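Local coordinates for methyltransferase (Streptococcus mutans, PDB 2B78), which is probably an S-adenosylmethionine-dependent methyltransferase that may act on RNA, with no substrate established, at residues S330-N335 with S375-V380; I2-G7 with V36-D41; G108-D113 with F121-S126. All coordinates share one frame; numbering follows the deposited sequence.

Contact 1 (S330-N335 with S375-V380)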
ATOM      1  N   SER A 330       3.560  -9.314  -7.540  1.00 11.65           N
ATOM      2  CA  SER A 330       3.222  -8.405  -6.463  1.00 12.39           C
ATOM      3  C   SER A 330       1.751  -8.455  -6.060  1.00 12.95           C
ATOM      4  O   SER A 330       0.876  -8.804  -6.856  1.00 13.61           O
ATOM      5  CB  SER A 330       3.597  -6.978  -6.878  1.00 10.78           C
ATOM      6  OG  SER A 330       2.951  -6.017  -6.074  1.00  9.28           O
ATOM      7  N   THR A 331       1.486  -8.127  -4.803  1.00 15.24           N
ATOM      8  CA  THR A 331       0.118  -8.094  -4.294  1.00 17.14           C
ATOM      9  C   THR A 331       0.106  -7.276  -3.018  1.00 18.75           C
ATOM     10  O   THR A 331       1.069  -7.312  -2.244  1.00 19.03           O
ATOM     11  CB  THR A 331      -0.437  -9.512  -3.981  1.00 16.47           C
ATOM     12  OG1 THR A 331      -1.786  -9.397  -3.503  1.00 16.15           O
ATOM     13  CG2 THR A 331       0.399 -10.202  -2.909  1.00 16.76           C
ATOM     14  N   ASN A 332      -0.973  -6.523  -2.813  1.00 20.21           N
ATOM     15  CA  ASN A 332      -1.131  -5.701  -1.612  1.00 22.05           C
ATOM     16  C   ASN A 332      -2.270  -6.270  -0.773  1.00 22.42           C
ATOM     17  O   ASN A 332      -2.754  -5.610   0.149  1.00 22.77           O
ATOM     18  CB  ASN A 332      -1.472  -4.248  -1.973  1.00 24.93           C
ATOM     19  CG  ASN A 332      -0.260  -3.438  -2.393  1.00 28.96           C
ATOM     20  OD1 ASN A 332       0.728  -3.348  -1.661  1.00 32.07           O
ATOM     21  ND2 ASN A 332      -0.336  -2.826  -3.569  1.00 30.59           N
ATOM     22  N   ALA A 333      -2.693  -7.493  -1.097  1.00 22.00           N
ATOM     23  CA  ALA A 333      -3.793  -8.156  -0.386  1.00 21.71           C
ATOM     24  C   ALA A 333      -3.433  -8.467   1.062  1.00 22.03           C
ATOM     25  O   ALA A 333      -2.636  -9.371   1.325  1.00 20.17           O
ATOM     26  CB  ALA A 333      -4.181  -9.435  -1.104  1.00 20.87           C
ATOM     27  N   ALA A 334      -4.042  -7.726   1.989  1.00 22.63           N
ATOM     28  CA  ALA A 334      -3.789  -7.878   3.423  1.00 23.78           C
ATOM     29  C   ALA A 334      -4.306  -9.195   3.983  1.00 24.23           C
ATOM     30  O   ALA A 334      -3.836  -9.667   5.027  1.00 25.34           O
ATOM     31  CB  ALA A 334      -4.418  -6.713   4.187  1.00 24.26           C
ATOM     32  N   ASN A 335      -5.271  -9.780   3.279  1.00 24.69           N
ATOM     33  CA  ASN A 335      -5.884 -11.037   3.676  1.00 25.35           C
ATOM     34  C   ASN A 335      -5.068 -12.260   3.278  1.00 25.32           C
ATOM     35  O   ASN A 335      -5.386 -13.373   3.695  1.00 26.10           O
ATOM     36  CB  ASN A 335      -7.287 -11.138   3.072  1.00 28.12           C
ATOM     37  CG  ASN A 335      -7.339 -10.645   1.633  1.00 29.97           C
ATOM     38  OD1 ASN A 335      -7.179  -9.450   1.368  1.00 31.03           O
ATOM     39  ND2 ASN A 335      -7.561 -11.563   0.697  1.00 31.36           N
ATOM     40  N   SER A 375       0.446  -7.268   9.433  1.00 20.95           N
ATOM     41  CA  SER A 375       0.281  -5.874   9.037  1.00 19.34           C
ATOM     42  C   SER A 375       1.141  -5.591   7.806  1.00 18.09           C
ATOM     43  O   SER A 375       0.919  -4.618   7.085  1.00 18.25           O
ATOM     44  CB  SER A 375       0.688  -4.947  10.181  1.00 17.17           C
ATOM     45  OG  SER A 375       2.038  -5.166  10.536  1.00 19.99           O
ATOM     46  N   ASN A 376       2.134  -6.445   7.566  1.00 15.47           N
ATOM     47  CA  ASN A 376       3.002  -6.259   6.412  1.00 13.22           C
ATOM     48  C   ASN A 376       2.298  -6.842   5.185  1.00 12.51           C
ATOM     49  O   ASN A 376       2.622  -7.945   4.724  1.00 11.19           O
ATOM     50  CB  ASN A 376       4.345  -6.964   6.648  1.00 12.83           C
ATOM     51  CG  ASN A 376       5.442  -6.383   5.802  1.00 15.18           C
ATOM     52  OD1 ASN A 376       5.156  -5.725   4.808  1.00 14.17           O
ATOM     53  ND2 ASN A 376       6.705  -6.620   6.178  1.00 15.49           N
ATOM     54  N   TYR A 377       1.360  -6.074   4.636  1.00 11.86           N
ATOM     55  CA  TYR A 377       0.543  -6.515   3.515  1.00 12.13           C
ATOM     56  C   TYR A 377       1.167  -6.631   2.127  1.00 13.00           C
ATOM     57  O   TYR A 377       0.697  -7.417   1.303  1.00 13.91           O
ATOM     58  CB  TYR A 377      -0.708  -5.638   3.431  1.00 13.10           C
ATOM     59  CG  TYR A 377      -0.437  -4.170   3.168  1.00 13.39           C
ATOM     60  CD1 TYR A 377      -0.190  -3.713   1.878  1.00 10.98           C
ATOM     61  CD2 TYR A 377      -0.451  -3.233   4.209  1.00 14.15           C
ATOM     62  CE1 TYR A 377       0.031  -2.370   1.621  1.00 13.54           C
ATOM     63  CE2 TYR A 377      -0.225  -1.875   3.957  1.00 14.38           C
ATOM     64  CZ  TYR A 377       0.011  -1.456   2.661  1.00 14.79           C
ATOM     65  OH  TYR A 377       0.217  -0.121   2.385  1.00 17.39           O
ATOM     66  N   LEU A 378       2.210  -5.858   1.854  1.00 11.88           N
ATOM     67  CA  LEU A 378       2.834  -5.925   0.542  1.00 12.27           C
ATOM     68  C   LEU A 378       3.724  -7.156   0.452  1.00 12.88           C
ATOM     69  O   LEU A 378       4.486  -7.453   1.369  1.00 12.59           O
ATOM     70  CB  LEU A 378       3.658  -4.660   0.283  1.00 11.94           C
ATOM     71  CG  LEU A 378       4.413  -4.526  -1.042  1.00 12.55           C
ATOM     72  CD1 LEU A 378       3.429  -4.523  -2.210  1.00 11.26           C
ATOM     73  CD2 LEU A 378       5.200  -3.233  -1.039  1.00 10.54           C
ATOM     74  N   LYS A 379       3.600  -7.882  -0.653  1.00 13.39           N
ATOM     75  CA  LYS A 379       4.411  -9.071  -0.886  1.00 14.24           C
ATOM     76  C   LYS A 379       4.814  -9.045  -2.349  1.00 14.43           C
ATOM     77  O   LYS A 379       3.957  -9.048  -3.232  1.00 15.42           O
ATOM     78  CB  LYS A 379       3.603 -10.334  -0.589  1.00 14.95           C
ATOM     79  CG  LYS A 379       3.273 -10.520   0.881  1.00 15.02           C
ATOM     80  CD  LYS A 379       2.206 -11.564   1.087  1.00 15.69           C
ATOM     81  CE  LYS A 379       0.822 -10.956   0.948  1.00 17.35           C
ATOM     82  NZ  LYS A 379       0.554 -10.008   2.064  1.00 16.10           N
ATOM     83  N   VAL A 380       6.115  -8.988  -2.612  1.00 13.47           N
ATOM     84  CA  VAL A 380       6.587  -8.965  -3.989  1.00 13.31           C
ATOM     85  C   VAL A 380       7.672 -10.007  -4.152  1.00 14.07           C
ATOM     86  O   VAL A 380       8.724  -9.933  -3.504  1.00 13.81           O
ATOM     87  CB  VAL A 380       7.141  -7.575  -4.381  1.00 12.35           C
ATOM     88  CG1 VAL A 380       7.477  -7.545  -5.868  1.00 11.33           C
ATOM     89  CG2 VAL A 380       6.108  -6.496  -4.053  1.00 10.92           C
TER

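Contact 2 (I2-G7 with V36-D41)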
ATOM      1  N   ILE A   2     -17.155   1.575  29.110  1.00 41.61           N
ATOM      2  CA  ILE A   2     -17.516   0.172  28.956  1.00 40.02           C
ATOM      3  C   ILE A   2     -16.293  -0.707  29.199  1.00 38.32           C
ATOM      4  O   ILE A   2     -15.253  -0.520  28.572  1.00 37.67           O
ATOM      5  CB  ILE A   2     -18.050  -0.119  27.537  1.00 40.50           C
ATOM      6  CG1 ILE A   2     -19.079   0.938  27.139  1.00 41.37           C
ATOM      7  CG2 ILE A   2     -18.673  -1.503  27.492  1.00 41.43           C
ATOM      8  CD1 ILE A   2     -20.214   1.108  28.133  1.00 42.62           C
ATOM      9  N   LYS A   3     -16.425  -1.653  30.124  1.00 37.66           N
ATOM     10  CA  LYS A   3     -15.356  -2.588  30.460  1.00 36.83           C
ATOM     11  C   LYS A   3     -15.627  -3.869  29.677  1.00 35.90           C
ATOM     12  O   LYS A   3     -16.565  -4.613  29.977  1.00 36.11           O
ATOM     13  CB  LYS A   3     -15.367  -2.868  31.966  1.00 37.82           C
ATOM     14  CG  LYS A   3     -14.642  -4.133  32.413  1.00 40.34           C
ATOM     15  CD  LYS A   3     -14.965  -4.431  33.881  1.00 42.21           C
ATOM     16  CE  LYS A   3     -14.533  -5.833  34.307  1.00 43.08           C
ATOM     17  NZ  LYS A   3     -13.057  -6.009  34.365  1.00 44.54           N
ATOM     18  N   LEU A   4     -14.807  -4.115  28.664  1.00 34.42           N
ATOM     19  CA  LEU A   4     -14.962  -5.290  27.821  1.00 33.03           C
ATOM     20  C   LEU A   4     -14.074  -6.429  28.298  1.00 32.63           C
ATOM     21  O   LEU A   4     -12.848  -6.299  28.332  1.00 32.80           O
ATOM     22  CB  LEU A   4     -14.616  -4.925  26.374  1.00 32.42           C
ATOM     23  CG  LEU A   4     -14.780  -5.965  25.265  1.00 32.57           C
ATOM     24  CD1 LEU A   4     -16.225  -6.451  25.211  1.00 32.90           C
ATOM     25  CD2 LEU A   4     -14.378  -5.338  23.930  1.00 30.43           C
ATOM     26  N   MET A   5     -14.690  -7.540  28.689  1.00 31.64           N
ATOM     27  CA  MET A   5     -13.918  -8.691  29.144  1.00 30.53           C
ATOM     28  C   MET A   5     -13.597  -9.491  27.890  1.00 29.00           C
ATOM     29  O   MET A   5     -14.492  -9.859  27.130  1.00 28.27           O
ATOM     30  CB  MET A   5     -14.726  -9.537  30.130  1.00 31.84           C
ATOM     31  CG  MET A   5     -13.890 -10.581  30.860  1.00 33.15           C
ATOM     32  SD  MET A   5     -14.827 -11.467  32.127  1.00 36.52           S
ATOM     33  CE  MET A   5     -14.837 -10.239  33.438  1.00 34.96           C
ATOM     34  N   VAL A   6     -12.317  -9.753  27.667  1.00 28.14           N
ATOM     35  CA  VAL A   6     -11.898 -10.466  26.473  1.00 25.44           C
ATOM     36  C   VAL A   6     -11.566 -11.937  26.683  1.00 24.30           C
ATOM     37  O   VAL A   6     -11.298 -12.375  27.797  1.00 22.84           O
ATOM     38  CB  VAL A   6     -10.696  -9.750  25.836  1.00 24.60           C
ATOM     39  CG1 VAL A   6     -11.050  -8.285  25.619  1.00 24.48           C
ATOM     40  CG2 VAL A   6      -9.468  -9.869  26.733  1.00 21.79           C
ATOM     41  N   GLY A   7     -11.587 -12.687  25.586  1.00 24.73           N
ATOM     42  CA  GLY A   7     -11.289 -14.107  25.634  1.00 23.83           C
ATOM     43  C   GLY A   7      -9.812 -14.400  25.798  1.00 24.35           C
ATOM     44  O   GLY A   7      -8.969 -13.507  25.673  1.00 24.49           O
ATOM     45  N   VAL A  36     -13.102   1.936  24.872  1.00 23.40           N
ATOM     46  CA  VAL A  36     -13.440   0.948  25.886  1.00 22.54           C
ATOM     47  C   VAL A  36     -12.180   0.581  26.642  1.00 23.65           C
ATOM     48  O   VAL A  36     -11.079   0.985  26.261  1.00 23.26           O
ATOM     49  CB  VAL A  36     -14.042  -0.343  25.268  1.00 22.24           C
ATOM     50  CG1 VAL A  36     -15.297  -0.004  24.460  1.00 21.47           C
ATOM     51  CG2 VAL A  36     -13.006  -1.042  24.383  1.00 21.01           C
ATOM     52  N   GLN A  37     -12.350  -0.159  27.731  1.00 23.82           N
ATOM     53  CA  GLN A  37     -11.221  -0.617  28.516  1.00 24.35           C
ATOM     54  C   GLN A  37     -11.284  -2.127  28.444  1.00 24.30           C
ATOM     55  O   GLN A  37     -12.309  -2.728  28.768  1.00 23.97           O
ATOM     56  CB  GLN A  37     -11.337  -0.173  29.971  1.00 25.69           C
ATOM     57  CG  GLN A  37     -11.387   1.329  30.170  1.00 26.23           C
ATOM     58  CD  GLN A  37     -11.312   1.699  31.637  1.00 29.41           C
ATOM     59  OE1 GLN A  37     -12.070   1.176  32.461  1.00 30.57           O
ATOM     60  NE2 GLN A  37     -10.394   2.602  31.977  1.00 28.23           N
ATOM     61  N   LEU A  38     -10.191  -2.735  28.004  1.00 24.28           N
ATOM     62  CA  LEU A  38     -10.120  -4.183  27.871  1.00 23.54           C
ATOM     63  C   LEU A  38      -9.638  -4.840  29.152  1.00 23.86           C
ATOM     64  O   LEU A  38      -8.655  -4.399  29.749  1.00 24.43           O
ATOM     65  CB  LEU A  38      -9.167  -4.547  26.736  1.00 24.02           C
ATOM     66  CG  LEU A  38      -9.467  -3.850  25.408  1.00 23.29           C
ATOM     67  CD1 LEU A  38      -8.453  -4.282  24.366  1.00 22.74           C
ATOM     68  CD2 LEU A  38     -10.884  -4.190  24.964  1.00 23.59           C
ATOM     69  N   TYR A  39     -10.329  -5.906  29.551  1.00 23.54           N
ATOM     70  CA  TYR A  39      -9.994  -6.663  30.756  1.00 24.54           C
ATOM     71  C   TYR A  39      -9.959  -8.166  30.457  1.00 25.57           C
ATOM     72  O   TYR A  39     -10.691  -8.651  29.593  1.00 26.24           O
ATOM     73  CB  TYR A  39     -11.037  -6.403  31.847  1.00 23.85           C
ATOM     74  CG  TYR A  39     -10.836  -5.119  32.616  1.00 23.56           C
ATOM     75  CD1 TYR A  39     -10.127  -5.109  33.815  1.00 23.04           C
ATOM     76  CD2 TYR A  39     -11.347  -3.909  32.142  1.00 23.71           C
ATOM     77  CE1 TYR A  39      -9.934  -3.920  34.530  1.00 23.36           C
ATOM     78  CE2 TYR A  39     -11.158  -2.720  32.846  1.00 23.27           C
ATOM     79  CZ  TYR A  39     -10.450  -2.735  34.038  1.00 22.67           C
ATOM     80  OH  TYR A  39     -10.255  -1.566  34.736  1.00 21.77           O
ATOM     81  N   SER A  40      -9.112  -8.896  31.178  1.00 26.06           N
ATOM     82  CA  SER A  40      -9.011 -10.346  31.002  1.00 26.81           C
ATOM     83  C   SER A  40     -10.156 -10.990  31.779  1.00 27.35           C
ATOM     84  O   SER A  40     -10.970 -10.287  32.383  1.00 28.15           O
ATOM     85  CB  SER A  40      -7.683 -10.862  31.555  1.00 24.78           C
ATOM     86  OG  SER A  40      -7.651 -10.713  32.961  1.00 25.32           O
ATOM     87  N   ASP A  41     -10.213 -12.320  31.768  1.00 29.04           N
ATOM     88  CA  ASP A  41     -11.257 -13.059  32.480  1.00 31.34           C
ATOM     89  C   ASP A  41     -11.022 -13.026  33.986  1.00 31.34           C
ATOM     90  O   ASP A  41     -11.910 -13.368  34.772  1.00 32.33           O
ATOM     91  CB  ASP A  41     -11.312 -14.518  32.001  1.00 32.89           C
ATOM     92  CG  ASP A  41      -9.945 -15.183  31.978  1.00 35.30           C
ATOM     93  OD1 ASP A  41      -9.186 -15.028  32.960  1.00 36.36           O
ATOM     94  OD2 ASP A  41      -9.627 -15.870  30.977  1.00 37.21           O
TER
HETATM   95  O   HOH W   1      -9.374 -13.696  29.228  1.00 36.29           O

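Contact 3 (G108-D113 with F121-S126)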
ATOM      1  N   GLY A 108      -3.910   2.468  15.043  1.00 15.33           N
ATOM      2  CA  GLY A 108      -4.576   1.933  13.868  1.00 15.61           C
ATOM      3  C   GLY A 108      -5.750   2.778  13.416  1.00 15.33           C
ATOM      4  O   GLY A 108      -6.317   3.533  14.206  1.00 14.75           O
ATOM      5  N   GLY A 109      -6.105   2.667  12.137  1.00 15.63           N
ATOM      6  CA  GLY A 109      -7.228   3.422  11.608  1.00 15.00           C
ATOM      7  C   GLY A 109      -6.854   4.690  10.856  1.00 16.06           C
ATOM      8  O   GLY A 109      -7.680   5.271  10.148  1.00 15.68           O
ATOM      9  N   VAL A 110      -5.600   5.109  10.992  1.00 15.50           N
ATOM     10  CA  VAL A 110      -5.143   6.334  10.344  1.00 14.57           C
ATOM     11  C   VAL A 110      -3.802   6.218   9.641  1.00 15.09           C
ATOM     12  O   VAL A 110      -2.858   5.642  10.187  1.00 15.91           O
ATOM     13  CB  VAL A 110      -5.006   7.476  11.382  1.00 14.50           C
ATOM     14  CG1 VAL A 110      -4.514   8.747  10.698  1.00 14.77           C
ATOM     15  CG2 VAL A 110      -6.336   7.715  12.089  1.00 14.17           C
ATOM     16  N   THR A 111      -3.720   6.754   8.422  1.00 14.81           N
ATOM     17  CA  THR A 111      -2.461   6.796   7.689  1.00 14.70           C
ATOM     18  C   THR A 111      -2.345   8.236   7.205  1.00 14.08           C
ATOM     19  O   THR A 111      -3.355   8.920   6.995  1.00 15.21           O
ATOM     20  CB  THR A 111      -2.393   5.828   6.450  1.00 13.84           C
ATOM     21  OG1 THR A 111      -3.296   6.267   5.430  1.00 14.13           O
ATOM     22  CG2 THR A 111      -2.744   4.405   6.855  1.00 15.51           C
ATOM     23  N   ILE A 112      -1.115   8.708   7.059  1.00 13.04           N
ATOM     24  CA  ILE A 112      -0.877  10.063   6.590  1.00 13.35           C
ATOM     25  C   ILE A 112       0.322  10.009   5.660  1.00 14.17           C
ATOM     26  O   ILE A 112       1.386   9.492   6.018  1.00 13.58           O
ATOM     27  CB  ILE A 112      -0.540  11.027   7.740  1.00 13.72           C
ATOM     28  CG1 ILE A 112      -1.630  10.972   8.815  1.00 12.37           C
ATOM     29  CG2 ILE A 112      -0.377  12.449   7.183  1.00 14.32           C
ATOM     30  CD1 ILE A 112      -1.307  11.775  10.057  1.00 11.63           C
ATOM     31  N   ASP A 113       0.146  10.530   4.457  1.00 14.97           N
ATOM     32  CA  ASP A 113       1.234  10.537   3.495  1.00 15.02           C
ATOM     33  C   ASP A 113       1.614  11.967   3.164  1.00 16.15           C
ATOM     34  O   ASP A 113       0.799  12.883   3.276  1.00 14.18           O
ATOM     35  CB  ASP A 113       0.819   9.830   2.198  1.00 13.14           C
ATOM     36  CG  ASP A 113       0.500   8.362   2.403  1.00 12.93           C
ATOM     37  OD1 ASP A 113       1.357   7.644   2.959  1.00 12.80           O
ATOM     38  OD2 ASP A 113      -0.599   7.921   1.996  1.00 12.77           O
ATOM     39  N   PHE A 121      -4.364  12.665   4.455  1.00 15.91           N
ATOM     40  CA  PHE A 121      -4.884  11.897   5.577  1.00 16.72           C
ATOM     41  C   PHE A 121      -5.841  10.855   5.024  1.00 17.70           C
ATOM     42  O   PHE A 121      -6.591  11.134   4.081  1.00 17.80           O
ATOM     43  CB  PHE A 121      -5.692  12.799   6.515  1.00 15.94           C
ATOM     44  CG  PHE A 121      -4.865  13.688   7.394  1.00 16.87           C
ATOM     45  CD1 PHE A 121      -4.639  13.354   8.722  1.00 15.92           C
ATOM     46  CD2 PHE A 121      -4.326  14.874   6.902  1.00 17.09           C
ATOM     47  CE1 PHE A 121      -3.892  14.189   9.547  1.00 15.52           C
ATOM     48  CE2 PHE A 121      -3.577  15.713   7.726  1.00 15.16           C
ATOM     49  CZ  PHE A 121      -3.361  15.369   9.046  1.00 13.98           C
ATOM     50  N   SER A 122      -5.831   9.665   5.615  1.00 16.65           N
ATOM     51  CA  SER A 122      -6.743   8.612   5.203  1.00 16.54           C
ATOM     52  C   SER A 122      -7.405   8.044   6.444  1.00 16.55           C
ATOM     53  O   SER A 122      -6.731   7.626   7.397  1.00 15.50           O
ATOM     54  CB  SER A 122      -6.011   7.512   4.432  1.00 16.01           C
ATOM     55  OG  SER A 122      -5.595   7.991   3.164  1.00 17.00           O
ATOM     56  N   TRP A 123      -8.734   8.057   6.440  1.00 16.83           N
ATOM     57  CA  TRP A 123      -9.517   7.549   7.564  1.00 16.95           C
ATOM     58  C   TRP A 123     -10.102   6.176   7.209  1.00 17.45           C
ATOM     59  O   TRP A 123     -10.918   6.061   6.289  1.00 17.25           O
ATOM     60  CB  TRP A 123     -10.649   8.531   7.887  1.00 15.32           C
ATOM     61  CG  TRP A 123     -10.208   9.968   7.954  1.00 15.49           C
ATOM     62  CD1 TRP A 123     -10.546  10.967   7.087  1.00 14.67           C
ATOM     63  CD2 TRP A 123      -9.316  10.556   8.914  1.00 14.42           C
ATOM     64  NE1 TRP A 123      -9.920  12.138   7.443  1.00 15.39           N
ATOM     65  CE2 TRP A 123      -9.163  11.916   8.562  1.00 13.99           C
ATOM     66  CE3 TRP A 123      -8.637  10.067  10.039  1.00 14.00           C
ATOM     67  CZ2 TRP A 123      -8.348  12.792   9.290  1.00 13.40           C
ATOM     68  CZ3 TRP A 123      -7.829  10.938  10.762  1.00 14.03           C
ATOM     69  CH2 TRP A 123      -7.694  12.287  10.385  1.00 14.04           C
ATOM     70  N   TYR A 124      -9.706   5.148   7.959  1.00 17.65           N
ATOM     71  CA  TYR A 124     -10.159   3.784   7.697  1.00 18.43           C
ATOM     72  C   TYR A 124     -11.406   3.319   8.445  1.00 18.50           C
ATOM     73  O   TYR A 124     -11.900   2.217   8.199  1.00 18.66           O
ATOM     74  CB  TYR A 124      -9.014   2.794   7.955  1.00 18.28           C
ATOM     75  CG  TYR A 124      -7.882   2.919   6.966  1.00 17.92           C
ATOM     76  CD1 TYR A 124      -7.106   4.073   6.914  1.00 18.47           C
ATOM     77  CD2 TYR A 124      -7.592   1.887   6.072  1.00 19.70           C
ATOM     78  CE1 TYR A 124      -6.066   4.202   5.998  1.00 19.05           C
ATOM     79  CE2 TYR A 124      -6.547   2.006   5.147  1.00 19.59           C
ATOM     80  CZ  TYR A 124      -5.792   3.169   5.120  1.00 19.94           C
ATOM     81  OH  TYR A 124      -4.760   3.305   4.222  1.00 20.85           O
ATOM     82  N   ASN A 125     -11.914   4.138   9.361  1.00 17.92           N
ATOM     83  CA  ASN A 125     -13.118   3.764  10.088  1.00 17.85           C
ATOM     84  C   ASN A 125     -13.879   4.999  10.569  1.00 18.57           C
ATOM     85  O   ASN A 125     -13.313   6.090  10.669  1.00 17.39           O
ATOM     86  CB  ASN A 125     -12.777   2.818  11.253  1.00 17.37           C
ATOM     87  CG  ASN A 125     -11.893   3.458  12.304  1.00 18.53           C
ATOM     88  OD1 ASN A 125     -12.318   4.362  13.025  1.00 18.29           O
ATOM     89  ND2 ASN A 125     -10.650   2.979  12.408  1.00 18.29           N
ATOM     90  N   SER A 126     -15.167   4.833  10.852  1.00 18.42           N
ATOM     91  CA  SER A 126     -15.987   5.963  11.280  1.00 18.34           C
ATOM     92  C   SER A 126     -15.560   6.604  12.594  1.00 18.47           C
ATOM     93  O   SER A 126     -15.754   7.810  12.793  1.00 18.94           O
ATOM     94  CB  SER A 126     -17.456   5.549  11.372  1.00 18.41           C
ATOM     95  OG  SER A 126     -17.634   4.464  12.261  1.00 18.11           O
TER
HETATM   96  O   HOH W   2      -2.713   8.573   3.629  1.00 13.73           O

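Contact 1 (S330-N335 with S375-V380)
Y377 turns its ring toward N332 with CG between its own backbone N and carbonyl carbon (chi1 63°). The K379 chain bends back at chi3 (-85°) and chi4 (-67°), which brings NZ to the loop that follows T331. Both groups sit where strand 325-331 of the Rossmann-like methyltransferase sheet runs out against the start of the antiparallel strand 379-384. That antiparallel strand lies between 325-331 and 355-360, as in class I methyltransferases.

T331 and K379 form a hydrogen-bonded antiparallel pair. K379 N donates to T331 O at 3.0 Å, and T331 N donates to K379 O at 3.1 Å. Their side chains run side by side, with T331 CG2 4.0 Å from K379 CE, and F341 of helix 338-349 touches both. S330 and V380 are the neighbouring non-hydrogen-bonded pair. S330 OG bonds to D292, and V380 CG2 packs against S330 CB and OG.

Past these pairs the regular strand pairing ends, though the two chains stay close. T331 OG1 accepts from A333 N at 3.2 Å and closes an ST turn. K379 NZ binds Y377 O at 2.7 Å, from above the carbonyl plane. Its bonds to A333 O and M336 O are weak. K379 NZ thus bridges its own segment and, weakly, the loop after T331.

Farther along, A334 CB packs on Y377 CB, and Y377 OH bonds to D198. The N332 amide plane is turned well away from the Y377 ring plane. N332 OD1 is buried without a polar partner in the model; its very short approach to L378 CD1 is doubtful. It lies at the ring edge, with N332 OD1 3.5 Å from Y377 CE1.

Contact 2 (I2-G7 with V36-D41)
K3 and Y39 meet on one face of the parallel strand pair 2-5 and 34-39, at the edge of the PUA-like domain's mixed sheet. The lysine chain crosses the tyrosine at about a right angle. K3 NZ stands over the ring face, 3.4 Å from the Y39 ring centroid, in a cation-pi contact shifted toward the rim. K3 CG also lies close to Y39 CD2, though the fine detail of so tight an approach is doubtful. The bend at chi4 (69°) turns NZ back over the ring.

L4 and L38 lie side by side on the opposite face. L4 CD2 is 3.8 Å from L38 CD2, and V6 CG1 approaches L38 CD2 as well.

Four backbone bonds hold the strands in step. Q37 N donates to I2 O, L4 N to Q37 O, Y39 N to L4 O, and V6 N to Y39 O, the last at 2.8 Å.

Farther out, F45 of the next strand meets the Y39 ring edge-to-face. D43 makes a long, weak ion pair with K3. L14 of helix 8-16 packs on L38, and S40 OG accepts from A42 N and I44 N, fixing the turn after the strand. Beyond the paired strands, a water bridges V6 O and D41, accepting from D41 N at 3.0 Å.

Contact 3 (G108-D113 with F121-S126)
T111 meets both S122 and Y124 and has the most surface buried here. T111 pairs with S122 in antiparallel hydrogen-bonded fashion. S122 N donates to T111 O at 2.9 Å, and T111 N returns a longer bond of 3.3 Å to S122 O, in the carbonyl plane. With chi1 at 68°, T111 points OG1 along S122 and CG2 toward Y124. T111 OG1 lies only 3.1 Å from S122 CB, a tight fit. The Y124 ring crosses the threonine at about a right angle, with T111 OG1 at its edge and T111 CG2 3.4 Å from Y124 CE1. One water takes protons from both T111 OG1 and S122 OG and gives one to D113 OD2. R98 makes a salt bridge with D113.

G109 comes next. Y124 N donates to G109 O at 3.0 Å, which extends the pairing one step past strand 118-123. With a positive phi (99°) and no side chain, G109 lets N125 ND2 come close to its CA. N125 ND2 also bonds to Y50 and Q54, while N125 OD1 caps V128 N of helix 126-130.

F121 lies on the other face, beside I112. I112 CD1 is 3.6 Å from F121 CE1, and F139 meets the F121 ring edge-to-face. On this same face V110 CG2 touches the W123 ring edge at CZ3, 3.8 Å away. W123 NE1 bonds to E151. The whole is a beta hairpin, strands 110-115 and 118-123, inside a mixed five-stranded sheet, with helix 132-142 packed on the face of I112, F121 and W123.

The three contacts lie in three separate sheets and follow one another along the chain: contact 2, then contact 3, then contact 1. Contacts 1 and 3 are nearest, with centres 18 Å apart and closest atoms about 6 Å apart. Contact 2 is remote, its centre 31 Å from that of contact 1 and 25 Å from that of contact 3. Y50 and Q54 of strand 45-54 link the sheet of contact 2 to N125 of contact 3. None of the contacts is at the S-adenosyl-L-homocysteine site of D242, R246, D271 and V272. Contact 1 does share its sheet with strand 237-242, which ends at D242.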